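Local coordinates for protein luciferase-like monooxygenase (Streptomyces bottropensis, PDB 4US5) that probably acts as a flavin-utilising monooxygenase of the bacterial luciferase type, placing oxygen from molecular oxygen into a substrate, at residues B[227-233]-B[288-294]; B[294-299]-B[329-333]. All coordinates share one frame; numbering follows the deposited sequence.

Contact 1. Residues B[227-233]-B[288-294]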
loop_
_atom_site.group_PDB
_atom_site.type_symbol
_atom_site.label_atom_id
_atom_site.label_comp_id
_atom_site.label_asym_id
_atom_site.label_seq_id
_atom_site.Cartn_x
_atom_site.Cartn_y
_atom_site.Cartn_z
ATOM N N VAL B 227 13.653 13.814 -19.250
ATOM C CA VAL B 227 15.014 14.056 -19.656
ATOM C C VAL B 227 15.628 12.765 -20.140
ATOM O O VAL B 227 15.442 11.709 -19.528
ATOM C CB VAL B 227 15.868 14.594 -18.502
ATOM C CG1 VAL B 227 17.295 14.881 -18.949
ATOM C CG2 VAL B 227 15.222 15.819 -17.885
ATOM N N CYS B 228 16.355 12.860 -21.244
ATOM C CA CYS B 228 17.126 11.755 -21.772
ATOM C C CYS B 228 18.562 12.230 -21.973
ATOM O O CYS B 228 18.875 12.944 -22.943
ATOM C CB CYS B 228 16.495 11.305 -23.094
ATOM S SG CYS B 228 17.289 9.885 -23.839
ATOM N N CYS B 229 19.420 11.915 -20.999
ATOM C CA CYS B 229 20.790 12.409 -20.955
ATOM C C CYS B 229 21.793 11.255 -21.175
ATOM O O CYS B 229 21.609 10.135 -20.669
ATOM C CB CYS B 229 21.054 13.108 -19.637
ATOM S SG CYS B 229 22.711 13.802 -19.484
ATOM N N ALA B 230 22.818 11.505 -21.982
ATOM C CA ALA B 230 23.908 10.538 -22.175
ATOM C C ALA B 230 25.182 11.344 -22.376
ATOM O O ALA B 230 25.131 12.561 -22.408
ATOM C CB ALA B 230 23.662 9.666 -23.361
ATOM N N GLU B 231 26.316 10.656 -22.430
ATOM C CA GLU B 231 27.604 11.350 -22.378
ATOM C C GLU B 231 27.761 12.325 -23.542
ATOM O O GLU B 231 28.383 13.341 -23.385
ATOM C CB GLU B 231 28.745 10.351 -22.321
ATOM C CG GLU B 231 30.088 10.989 -21.982
ATOM C CD GLU B 231 30.199 11.442 -20.511
ATOM O OE1 GLU B 231 30.355 10.543 -19.641
ATOM O OE2 GLU B 231 30.146 12.684 -20.220
ATOM N N THR B 232 27.196 11.987 -24.692
ATOM C CA THR B 232 27.316 12.831 -25.916
ATOM C C THR B 232 25.932 13.017 -26.502
ATOM O O THR B 232 25.038 12.207 -26.235
ATOM C CB THR B 232 28.191 12.139 -26.996
ATOM O OG1 THR B 232 27.586 10.906 -27.378
ATOM C CG2 THR B 232 29.613 11.882 -26.496
ATOM N N ASP B 233 25.749 14.072 -27.297
ATOM C CA ASP B 233 24.494 14.323 -27.971
ATOM C C ASP B 233 24.076 13.142 -28.841
ATOM O O ASP B 233 22.905 12.806 -28.893
ATOM C CB ASP B 233 24.553 15.624 -28.827
ATOM C CG ASP B 233 24.569 16.953 -27.965
ATOM O OD1 ASP B 233 23.841 17.072 -26.934
ATOM O OD2 ASP B 233 25.301 17.910 -28.367
ATOM N N VAL B 288 16.637 16.503 -24.266
ATOM C CA VAL B 288 17.560 15.456 -24.704
ATOM C C VAL B 288 18.933 16.048 -24.967
ATOM O O VAL B 288 19.034 17.144 -25.557
ATOM C CB VAL B 288 17.088 14.804 -26.013
ATOM C CG1 VAL B 288 18.039 13.685 -26.446
ATOM C CG2 VAL B 288 15.670 14.287 -25.870
ATOM N N GLY B 289 19.980 15.327 -24.585
ATOM C CA GLY B 289 21.337 15.697 -24.978
ATOM C C GLY B 289 22.432 15.293 -24.035
ATOM O O GLY B 289 22.226 14.513 -23.081
ATOM N N SER B 290 23.615 15.872 -24.284
ATOM C CA SER B 290 24.750 15.746 -23.407
ATOM C C SER B 290 24.472 16.405 -22.071
ATOM O O SER B 290 23.524 17.184 -21.945
ATOM C CB SER B 290 25.965 16.429 -24.062
ATOM O OG SER B 290 25.728 17.815 -24.107
ATOM N N PRO B 291 25.293 16.100 -21.037
ATOM C CA PRO B 291 25.080 16.722 -19.756
ATOM C C PRO B 291 25.054 18.247 -19.809
ATOM O O PRO B 291 24.155 18.868 -19.224
ATOM C CB PRO B 291 26.278 16.230 -18.917
ATOM C CG PRO B 291 26.664 14.953 -19.545
ATOM C CD PRO B 291 26.440 15.170 -21.008
ATOM N N ASP B 292 26.020 18.852 -20.491
ATOM C CA ASP B 292 26.047 20.322 -20.599
ATOM C C ASP B 292 24.808 20.850 -21.285
ATOM O O ASP B 292 24.236 21.832 -20.850
ATOM C CB ASP B 292 27.291 20.803 -21.361
ATOM C CG ASP B 292 28.543 20.766 -20.518
ATOM O OD1 ASP B 292 28.464 20.448 -19.294
ATOM O OD2 ASP B 292 29.628 20.988 -21.102
ATOM N N ARG B 293 24.386 20.213 -22.356
ATOM C CA ARG B 293 23.233 20.715 -23.120
ATOM C C ARG B 293 21.956 20.637 -22.275
ATOM O O ARG B 293 21.200 21.602 -22.203
ATOM C CB ARG B 293 23.025 19.949 -24.430
ATOM C CG ARG B 293 21.825 20.459 -25.225
ATOM C CD ARG B 293 21.429 19.598 -26.418
ATOM N NE ARG B 293 22.508 19.514 -27.374
ATOM C CZ ARG B 293 22.844 20.487 -28.223
ATOM N NH1 ARG B 293 22.174 21.645 -28.244
ATOM N NH2 ARG B 293 23.868 20.303 -29.060
ATOM N N VAL B 294 21.726 19.484 -21.649
ATOM C CA VAL B 294 20.511 19.333 -20.840
ATOM C C VAL B 294 20.573 20.253 -19.624
ATOM O O VAL B 294 19.590 20.867 -19.293
ATOM C CB VAL B 294 20.125 17.862 -20.496
ATOM C CG1 VAL B 294 20.195 16.990 -21.746
ATOM C CG2 VAL B 294 21.021 17.309 -19.434
#
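Parallel strands of the luciferase-like TIM barrel meet here at their C-terminal ends, Cys228 beside Val288 and Cys229 beside Gly289, before each strand gives way, through a short turn, to a helix. Gly289 N donates to Cys228 O (3.1 Å), and Gly289 O takes Ala230 N at 3.3 Å. On one face of the sheet Cys228 CB lies against Val288 CG2, with Val239 and Tyr240 of helix 233-251 packed over this pair. On the other face Cys229 SG swings anti to its own amide N (chi1 -178°), putting the sulfur against Pro291 CA (3.8 Å) and Val294 CG2; helix 319-332 packs there too. Ala230 O approaches Pro291 CD to 3.2 Å and receives a CA-H...O contact from Ser290. The backbone angles of Gly289 call for glycine, and a CB would clash with Arg293 CD. Both turns end in helix N-caps. Thr232 OG1 caps Glu235 N, while Ser290 OG accepts from Arg293 N (3.3 Å). The two helix starts are joined by Asp233 and Arg293, whose side chains cross at about a right angle. Arg293 grips the carboxylate side-on, NE to OD1 and NH2 to OD2; both oxygens lie near the guanidinium plane but are met from above the carboxylate's own, 44° away. Asp233 OD1 accepts two N-H donors, from opposite faces of its plane: Arg293 NE at 2.8 Å and Ser290 N at 2.9 Å.

Contact 2. Residues B[294-299]-B[329-333]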
loop_
_atom_site.group_PDB
_atom_site.type_symbol
_atom_site.label_atom_id
_atom_site.label_comp_id
_atom_site.label_asym_id
_atom_site.label_seq_id
_atom_site.Cartn_x
_atom_site.Cartn_y
_atom_site.Cartn_z
ATOM N N VAL B 294 21.726 19.484 -21.649
ATOM C CA VAL B 294 20.511 19.333 -20.840
ATOM C C VAL B 294 20.573 20.253 -19.624
ATOM O O VAL B 294 19.590 20.867 -19.293
ATOM C CB VAL B 294 20.125 17.862 -20.496
ATOM C CG1 VAL B 294 20.195 16.990 -21.746
ATOM C CG2 VAL B 294 21.021 17.309 -19.434
ATOM N N ARG B 295 21.751 20.412 -19.014
ATOM C CA ARG B 295 21.896 21.290 -17.843
ATOM C C ARG B 295 21.497 22.718 -18.216
ATOM O O ARG B 295 20.687 23.367 -17.536
ATOM C CB ARG B 295 23.342 21.257 -17.326
ATOM C CG ARG B 295 23.609 22.216 -16.172
ATOM C CD ARG B 295 25.107 22.530 -16.045
ATOM N NE ARG B 295 25.591 23.234 -17.227
ATOM C CZ ARG B 295 26.856 23.306 -17.628
ATOM N NH1 ARG B 295 27.828 22.700 -16.958
ATOM N NH2 ARG B 295 27.156 23.991 -18.727
ATOM N N ASP B 296 22.023 23.180 -19.345
ATOM C CA ASP B 296 21.757 24.572 -19.767
ATOM C C ASP B 296 20.283 24.773 -20.090
ATOM O O ASP B 296 19.675 25.773 -19.681
ATOM C CB ASP B 296 22.629 24.932 -20.974
ATOM C CG ASP B 296 24.104 25.051 -20.629
ATOM O OD1 ASP B 296 24.468 25.070 -19.426
ATOM O OD2 ASP B 296 24.916 25.105 -21.564
ATOM N N GLN B 297 19.694 23.839 -20.830
ATOM C CA GLN B 297 18.288 23.940 -21.199
ATOM C C GLN B 297 17.403 23.932 -19.954
ATOM O O GLN B 297 16.472 24.736 -19.809
ATOM C CB GLN B 297 17.906 22.790 -22.136
ATOM C CG GLN B 297 16.457 22.766 -22.567
ATOM C CD GLN B 297 16.085 23.951 -23.480
ATOM O OE1 GLN B 297 16.317 23.908 -24.679
ATOM N NE2 GLN B 297 15.520 25.008 -22.896
ATOM N N LEU B 298 17.681 22.999 -19.048
ATOM C CA LEU B 298 16.838 22.833 -17.880
ATOM C C LEU B 298 16.967 23.996 -16.916
ATOM O O LEU B 298 15.997 24.420 -16.319
ATOM C CB LEU B 298 17.170 21.508 -17.154
ATOM C CG LEU B 298 16.762 20.242 -17.889
ATOM C CD1 LEU B 298 17.417 19.019 -17.230
ATOM C CD2 LEU B 298 15.251 20.086 -17.899
ATOM N N THR B 299 18.169 24.551 -16.818
ATOM C CA THR B 299 18.406 25.709 -15.966
ATOM C C THR B 299 17.603 26.939 -16.464
ATOM O O THR B 299 17.010 27.665 -15.665
ATOM C CB THR B 299 19.910 26.022 -15.858
ATOM O OG1 THR B 299 20.560 24.932 -15.198
ATOM C CG2 THR B 299 20.136 27.286 -15.030
ATOM N N LEU B 329 23.070 13.429 -14.789
ATOM C CA LEU B 329 22.343 14.601 -14.326
ATOM C C LEU B 329 22.758 15.066 -12.918
ATOM O O LEU B 329 22.883 16.263 -12.663
ATOM C CB LEU B 329 20.813 14.356 -14.345
ATOM C CG LEU B 329 20.126 14.367 -15.685
ATOM C CD1 LEU B 329 18.691 13.820 -15.555
ATOM C CD2 LEU B 329 20.127 15.787 -16.230
ATOM N N ALA B 330 22.917 14.127 -11.999
ATOM C CA ALA B 330 23.350 14.463 -10.677
ATOM C C ALA B 330 24.695 15.215 -10.731
ATOM O O ALA B 330 24.910 16.161 -9.971
ATOM C CB ALA B 330 23.500 13.218 -9.825
ATOM N N GLU B 331 25.598 14.726 -11.550
ATOM C CA GLU B 331 26.954 15.346 -11.704
ATOM C C GLU B 331 26.810 16.746 -12.357
ATOM O O GLU B 331 27.340 17.729 -11.865
ATOM C CB GLU B 331 27.826 14.439 -12.568
ATOM C CG GLU B 331 29.253 14.939 -12.817
ATOM C CD GLU B 331 30.042 14.059 -13.814
ATOM O OE1 GLU B 331 29.435 13.302 -14.620
ATOM O OE2 GLU B 331 31.291 14.148 -13.803
ATOM N N ALA B 332 25.984 16.839 -13.384
ATOM C CA ALA B 332 25.778 18.136 -14.044
ATOM C C ALA B 332 25.172 19.197 -13.137
ATOM O O ALA B 332 25.508 20.380 -13.246
ATOM C CB ALA B 332 24.926 17.955 -15.287
ATOM N N PHE B 333 24.286 18.799 -12.226
ATOM C CA PHE B 333 23.677 19.723 -11.281
ATOM C C PHE B 333 24.391 19.785 -9.921
ATOM O O PHE B 333 23.883 20.388 -8.983
ATOM C CB PHE B 333 22.185 19.396 -11.133
ATOM C CG PHE B 333 21.379 19.838 -12.303
ATOM C CD1 PHE B 333 21.320 19.060 -13.459
ATOM C CD2 PHE B 333 20.801 21.085 -12.310
ATOM C CE1 PHE B 333 20.607 19.486 -14.549
ATOM C CE2 PHE B 333 20.102 21.510 -13.415
ATOM C CZ PHE B 333 20.024 20.719 -14.529
HETATM O O HOH W 1 27.652 21.260 -14.518
#
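Phe333, just past the end of helix 319-332, lays its ring against helix 291-305, part of the packing of these two helices on the outside of the TIM barrel. Arg295 CG sits over one ring face, offset toward the rim, and Arg295 CA approaches CZ to 3.8 Å. Leu298 CB meets the same CZ at the ring edge, 4.0 Å away, and Thr299 OG1 comes obliquely to CE2. With CG set anti to the carbonyl carbon (chi1 -75°), the ring swings across to helix 291-305. One turn back, Leu329 CD2 reaches Val294 CG2 at 3.7 Å, the two side chains crossing at about a right angle, and Leu298 CD1 adds a looser contact. Nearer the solvent, Ala332 CB faces Arg295 CB, and Arg295 CD runs past Ala332 O.

The polar end of Arg295 is fixed by partners outside this apolar layer. A bend at chi3 (64°) leads the guanidinium to Asp296, where NE and NH2 both grip OD1 from the same face of the carboxylate. NH1 turns the other way and donates to a water at 2.8 Å, which in turn donates to Ala332 O at 2.6 Å. Thr299 OG1 is held by Arg295 O (2.8 Å), which Thr299 N meets from the opposite face of the carbonyl plane. Deeper in, Leu298 touches Val225, Val227 and Val287 of the barrel strands, and Leu329 touches Val312. Cutting Arg295 back to an alanine would remove CG from over the ring face and would probably leave Asp296 and the bridging water without their guanidinium partner. Between these two segments the join is apolar packing plus one water bridge, and the guanidinium charge is likely to be favourable beside the carbonyl-rich C-terminal end of helix 319-332.

Of the parts joined here, strand 221-229 comes first along the chain; contact 1 closes when the chain, after helices 233-251 and 261-268, returns as strand 286-289 and turns into helix 291-305. Contact 2 opens on that helix, sharing Val294, and closes a shorter loop through strand 309-313 at the end of helix 319-332. The two loops follow in series, neither nested nor crossed, with centres about 8 Å apart. Val227 joins them directly, CG1 packing on Leu329 CD1 and CG2 on Leu298 CD1. Contact 1 ties the ends of two neighbouring barrel strands and the start of helix 233-251 to helix 291-305; contact 2 ties that helix to the end of helix 319-332.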